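Local coordinates for protein peroxiredoxin PRX1, mitochondrial (Saccharomyces cerevisiae, PDB 5YKJ) that reduces hydrogen peroxide and probably organic hydroperoxides in mitochondria as a 1-Cys thiol peroxidase, its oxidised form probably being recycled through the glutathione and thioredoxin systems, at residues Lys19-Phe22 with Tyr23-Leu26; Lys53-Pro56 with Glu57-Arg61. All coordinates share one frame; numbering follows the deposited sequence.

Contact 1: residues Lys19-Phe22 with Tyr23-Leu26; sequences KINF and YDYL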
loop_
_atom_site.group_PDB
_atom_site.type_symbol
_atom_site.label_atom_id
_atom_site.label_comp_id
_atom_site.label_asym_id
_atom_site.label_seq_id
_atom_site.Cartn_x
_atom_site.Cartn_y
_atom_site.Cartn_z
ATOM N N LYS A 19 13.623 9.896 -12.715
ATOM C CA LYS A 19 13.203 8.692 -13.329
ATOM C C LYS A 19 13.506 7.467 -12.464
ATOM O O LYS A 19 14.548 7.344 -11.945
ATOM C CB LYS A 19 13.845 8.568 -14.700
ATOM C CG LYS A 19 13.405 9.673 -15.625
ATOM C CD LYS A 19 13.842 9.459 -17.052
ATOM C CE LYS A 19 13.230 10.463 -18.020
ATOM N NZ LYS A 19 13.806 10.246 -19.378
ATOM N N ILE A 20 12.543 6.571 -12.369
ATOM C CA ILE A 20 12.700 5.365 -11.623
ATOM C C ILE A 20 12.257 4.143 -12.402
ATOM O O ILE A 20 11.586 4.234 -13.359
ATOM C CB ILE A 20 11.945 5.374 -10.288
ATOM C CG1 ILE A 20 10.456 5.197 -10.491
ATOM C CG2 ILE A 20 12.271 6.607 -9.510
ATOM C CD1 ILE A 20 9.714 4.867 -9.210
ATOM N N ASN A 21 12.696 3.008 -11.911
ATOM C CA ASN A 21 12.230 1.724 -12.340
ATOM C C ASN A 21 11.560 1.275 -11.021
ATOM O O ASN A 21 12.153 1.333 -10.039
ATOM C CB ASN A 21 13.331 0.797 -12.742
ATOM C CG ASN A 21 12.831 -0.601 -12.963
ATOM O OD1 ASN A 21 12.861 -1.413 -12.109
ATOM N ND2 ASN A 21 12.315 -0.815 -14.113
ATOM N N PHE A 22 10.314 0.840 -11.066
ATOM C CA PHE A 22 9.601 0.504 -9.863
ATOM C C PHE A 22 10.223 -0.568 -9.007
ATOM O O PHE A 22 10.328 -0.411 -7.861
ATOM C CB PHE A 22 8.182 0.094 -10.295
ATOM C CG PHE A 22 7.188 -0.124 -9.153
ATOM C CD1 PHE A 22 6.975 0.837 -8.220
ATOM C CD2 PHE A 22 6.464 -1.265 -9.065
ATOM C CE1 PHE A 22 6.117 0.645 -7.204
ATOM C CE2 PHE A 22 5.554 -1.462 -8.042
ATOM C CZ PHE A 22 5.370 -0.485 -7.125
ATOM N N TYR A 23 10.613 -1.663 -9.612
ATOM C CA TYR A 23 11.226 -2.744 -8.870
ATOM C C TYR A 23 12.540 -2.294 -8.197
ATOM O O TYR A 23 12.800 -2.624 -7.095
ATOM C CB TYR A 23 11.469 -3.984 -9.758
ATOM C CG TYR A 23 10.270 -4.858 -10.052
ATOM C CD1 TYR A 23 9.003 -4.413 -9.836
ATOM C CD2 TYR A 23 10.439 -6.109 -10.543
ATOM C CE1 TYR A 23 7.929 -5.195 -10.127
ATOM C CE2 TYR A 23 9.392 -6.903 -10.839
ATOM C CZ TYR A 23 8.120 -6.449 -10.603
ATOM O OH TYR A 23 7.084 -7.254 -10.874
ATOM N N ASP A 24 13.322 -1.530 -8.940
ATOM C CA ASP A 24 14.566 -0.997 -8.435
ATOM C C ASP A 24 14.309 -0.062 -7.277
ATOM O O ASP A 24 15.039 -0.081 -6.322
ATOM C CB ASP A 24 15.300 -0.241 -9.534
ATOM C CG ASP A 24 15.969 -1.139 -10.532
ATOM O OD1 ASP A 24 16.046 -2.309 -10.306
ATOM O OD2 ASP A 24 16.381 -0.646 -11.550
ATOM N N TYR A 25 13.274 0.749 -7.376
ATOM C CA TYR A 25 12.982 1.641 -6.290
ATOM C C TYR A 25 12.641 0.862 -5.024
ATOM O O TYR A 25 13.070 1.180 -3.964
ATOM C CB TYR A 25 11.799 2.618 -6.632
ATOM C CG TYR A 25 11.226 3.347 -5.413
ATOM C CD1 TYR A 25 11.893 4.382 -4.850
ATOM C CD2 TYR A 25 10.021 2.996 -4.865
ATOM C CE1 TYR A 25 11.417 5.033 -3.755
ATOM C CE2 TYR A 25 9.519 3.646 -3.776
ATOM C CZ TYR A 25 10.214 4.667 -3.208
ATOM O OH TYR A 25 9.729 5.316 -2.108
ATOM N N LEU A 26 11.803 -0.140 -5.180
ATOM C CA LEU A 26 11.374 -0.940 -4.069
ATOM C C LEU A 26 12.490 -1.767 -3.453
ATOM O O LEU A 26 12.543 -1.934 -2.319
ATOM C CB LEU A 26 10.247 -1.881 -4.479
ATOM C CG LEU A 26 8.876 -1.301 -4.759
ATOM C CD1 LEU A 26 7.951 -2.400 -5.224
ATOM C CD2 LEU A 26 8.336 -0.564 -3.552
#

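Contact 2: residues Lys53-Pro56 with Glu57-Arg61; sequences KLKP and EFDKR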
loop_
_atom_site.group_PDB
_atom_site.type_symbol
_atom_site.label_atom_id
_atom_site.label_comp_id
_atom_site.label_asym_id
_atom_site.label_seq_id
_atom_site.Cartn_x
_atom_site.Cartn_y
_atom_site.Cartn_z
ATOM N N LYS A 53 3.949 12.576 6.868
ATOM C CA LYS A 53 4.224 12.743 8.280
ATOM C C LYS A 53 4.593 11.431 8.919
ATOM O O LYS A 53 5.354 11.396 9.815
ATOM C CB LYS A 53 3.023 13.190 9.045
ATOM C CG LYS A 53 2.429 14.533 8.834
ATOM C CD LYS A 53 1.637 14.844 10.114
ATOM C CE LYS A 53 0.220 15.296 9.953
ATOM N NZ LYS A 53 0.293 16.757 9.858
ATOM N N LEU A 54 3.940 10.375 8.478
ATOM C CA LEU A 54 4.145 9.064 9.056
ATOM C C LEU A 54 5.209 8.197 8.406
ATOM O O LEU A 54 5.365 7.115 8.789
ATOM C CB LEU A 54 2.825 8.310 9.104
ATOM C CG LEU A 54 1.747 8.912 9.996
ATOM C CD1 LEU A 54 0.434 8.278 9.591
ATOM C CD2 LEU A 54 2.035 8.533 11.438
ATOM N N LYS A 55 5.984 8.739 7.489
ATOM C CA LYS A 55 6.962 7.962 6.771
ATOM C C LYS A 55 7.911 7.166 7.726
ATOM O O LYS A 55 8.291 6.114 7.432
ATOM C CB LYS A 55 7.781 8.823 5.802
ATOM C CG LYS A 55 8.889 8.074 5.129
ATOM C CD LYS A 55 9.641 8.900 4.130
ATOM C CE LYS A 55 10.902 8.181 3.737
ATOM N NZ LYS A 55 11.978 8.164 4.739
ATOM N N PRO A 56 8.245 7.729 8.894
ATOM C CA PRO A 56 9.101 6.974 9.830
ATOM C C PRO A 56 8.489 5.661 10.289
ATOM O O PRO A 56 9.202 4.757 10.564
ATOM C CB PRO A 56 9.276 7.928 11.026
ATOM C CG PRO A 56 9.164 9.275 10.421
ATOM C CD PRO A 56 8.171 9.148 9.305
ATOM N N GLU A 57 7.171 5.653 10.406
ATOM C CA GLU A 57 6.433 4.473 10.786
ATOM C C GLU A 57 6.595 3.391 9.702
ATOM O O GLU A 57 6.695 2.241 9.995
ATOM C CB GLU A 57 4.964 4.769 11.026
ATOM C CG GLU A 57 4.698 5.357 12.371
ATOM C CD GLU A 57 5.357 4.580 13.488
ATOM O OE1 GLU A 57 6.329 5.059 14.066
ATOM O OE2 GLU A 57 4.875 3.504 13.756
ATOM N N PHE A 58 6.571 3.808 8.445
ATOM C CA PHE A 58 6.790 2.916 7.344
ATOM C C PHE A 58 8.269 2.488 7.202
ATOM O O PHE A 58 8.558 1.375 6.968
ATOM C CB PHE A 58 6.186 3.480 6.047
ATOM C CG PHE A 58 4.702 3.644 6.101
ATOM C CD1 PHE A 58 3.912 2.626 5.721
ATOM C CD2 PHE A 58 4.120 4.811 6.450
ATOM C CE1 PHE A 58 2.555 2.722 5.728
ATOM C CE2 PHE A 58 2.753 4.923 6.486
ATOM C CZ PHE A 58 1.959 3.858 6.112
ATOM N N ASP A 59 9.172 3.439 7.421
ATOM C CA ASP A 59 10.555 3.119 7.320
ATOM C C ASP A 59 10.933 1.993 8.284
ATOM O O ASP A 59 11.642 1.121 7.930
ATOM C CB ASP A 59 11.402 4.342 7.688
ATOM C CG ASP A 59 11.362 5.439 6.657
ATOM O OD1 ASP A 59 11.125 5.186 5.495
ATOM O OD2 ASP A 59 11.641 6.559 7.034
ATOM N N LYS A 60 10.425 2.051 9.486
ATOM C CA LYS A 60 10.791 1.057 10.456
ATOM C C LYS A 60 10.255 -0.319 10.163
ATOM O O LYS A 60 10.694 -1.268 10.734
ATOM C CB LYS A 60 10.472 1.517 11.862
ATOM C CG LYS A 60 9.048 1.510 12.199
ATOM C CD LYS A 60 8.798 1.655 13.669
ATOM C CE LYS A 60 9.019 3.041 14.216
ATOM N NZ LYS A 60 8.108 3.112 15.374
ATOM N N ARG A 61 9.285 -0.389 9.261
ATOM C CA ARG A 61 8.736 -1.651 8.890
ATOM C C ARG A 61 9.292 -2.120 7.542
ATOM O O ARG A 61 8.772 -2.973 6.971
ATOM C CB ARG A 61 7.233 -1.554 8.826
ATOM C CG ARG A 61 6.576 -1.259 10.176
ATOM C CD ARG A 61 5.162 -0.800 10.005
ATOM N NE ARG A 61 4.355 -0.860 11.201
ATOM C CZ ARG A 61 4.240 0.083 12.120
ATOM N NH1 ARG A 61 4.899 1.201 12.051
ATOM N NH2 ARG A 61 3.472 -0.148 13.139
#

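Contact 1: residues Lys19-Phe22 with Tyr23-Leu26
L26 lays its CD1 methyl over one face of the F22 ring, 4.0 Å from the centroid and displaced toward the rim that carries CZ and CE2. The two residues stand one helical turn apart, and this CH-pi contact suits a flat ring and a branched aliphatic chain that are both buried. The phenyl group reaches that place because CG of F22 lies anti to the backbone N (chi1 -172°). It also stacks on the ring of F11 and, with I20, rests on I66 of strand 63-69. At the ring's rim, CD2 of F22 meets CD1 of Y23 at 4.1 Å, the tyrosine receiving it at its own edge. Beside this cluster, CD1 of I20 touches CB of Y25 at 4.0 Å, while the phenol of Y25 runs on until its hydroxyl bonds to the carbonyl of L65. The whole is a strand-to-helix junction within the thioredoxin-like peroxiredoxin domain: strand 20-21 pairs with strand 12-13, and the chain then turns at once into the short helix 22-26. Its first turn is tied by the backbone bonds from Y25 N to N21 O (2.9 Å) and from L26 N to F22 O (3.1 Å). N21 is the N-cap. Its OD1 accepts from D24 N at 3.2 Å, the N-H lying in the carbonyl plane, on a lone pair, with an N-H...O angle of 161°; asparagine suits the post because its short amide can curl back to an N-H of the first turn. The amide is gripped from outside as well, ND2 giving to D12 OD1 and OD1 accepting from N10 ND2. Outermost, the carboxylate of D24 passes beside N21, its plane turned 53° from the amide, with OD2 of D24 3.6 Å from CB of N21.

Contact 2: residues Lys53-Pro56 with Glu57-Arg61
F58 and L54 make the apolar contact of the short helix 55-59, which follows helix 46-53 with a break at L54, the N-cap position. CE2 of F58 lies 4.3 Å from CB of L54, and the buried ring packs on L157 and I160 of helix 153-169.

Among backbone bonds, D59 N reaches K55 O at 2.8 Å and K60 N reaches P56 O at 3.2 Å. Proline suits the first turn, where its missing N-H costs no helical bond.

On the outer side K55 and D59 form an i to i+4 salt bridge. NZ of K55 meets OD2 of D59 at 2.8 Å on its syn lone pair and makes a weak bond to OD1; the lysine chain runs extended and bends only at its last torsion (chi4 -74°) to bring the ammonium up to the two carboxylate oxygens. Without that ammonium, as with an alanine here, the D59 carboxylate is likely to lose its cation and turn more freely. A second charged group gathers round E57, whose two oxygens are shared out: OE1 to NZ of K60, OE2 to NH1 of R61. NH1 of R61 also gives to E57 O at 2.9 Å, the oxygen lying in the guanidinium plane.

Following the chain from the N terminus, contact 1 comes first, closing the turn by which strand 20-21 passes into helix 22-26. The chain then runs through strand 30-36 of the central mixed sheet and helix 46-53 before contact 2 closes the turn of helix 55-59, which leads into strand 63-69. The two are in series, neither nested nor crossing; the centres of contact 1 and contact 2 are about 19 Å apart, and the nearest atoms of contact 1 and contact 2 are about 7 Å apart. Strand 63-69 is their common neighbour: L65 serves both, its carbonyl taking the Y25 hydroxyl while F58 packs on it and on V63. Contact 2 further ties this region to helix 153-169 through R61 and D161.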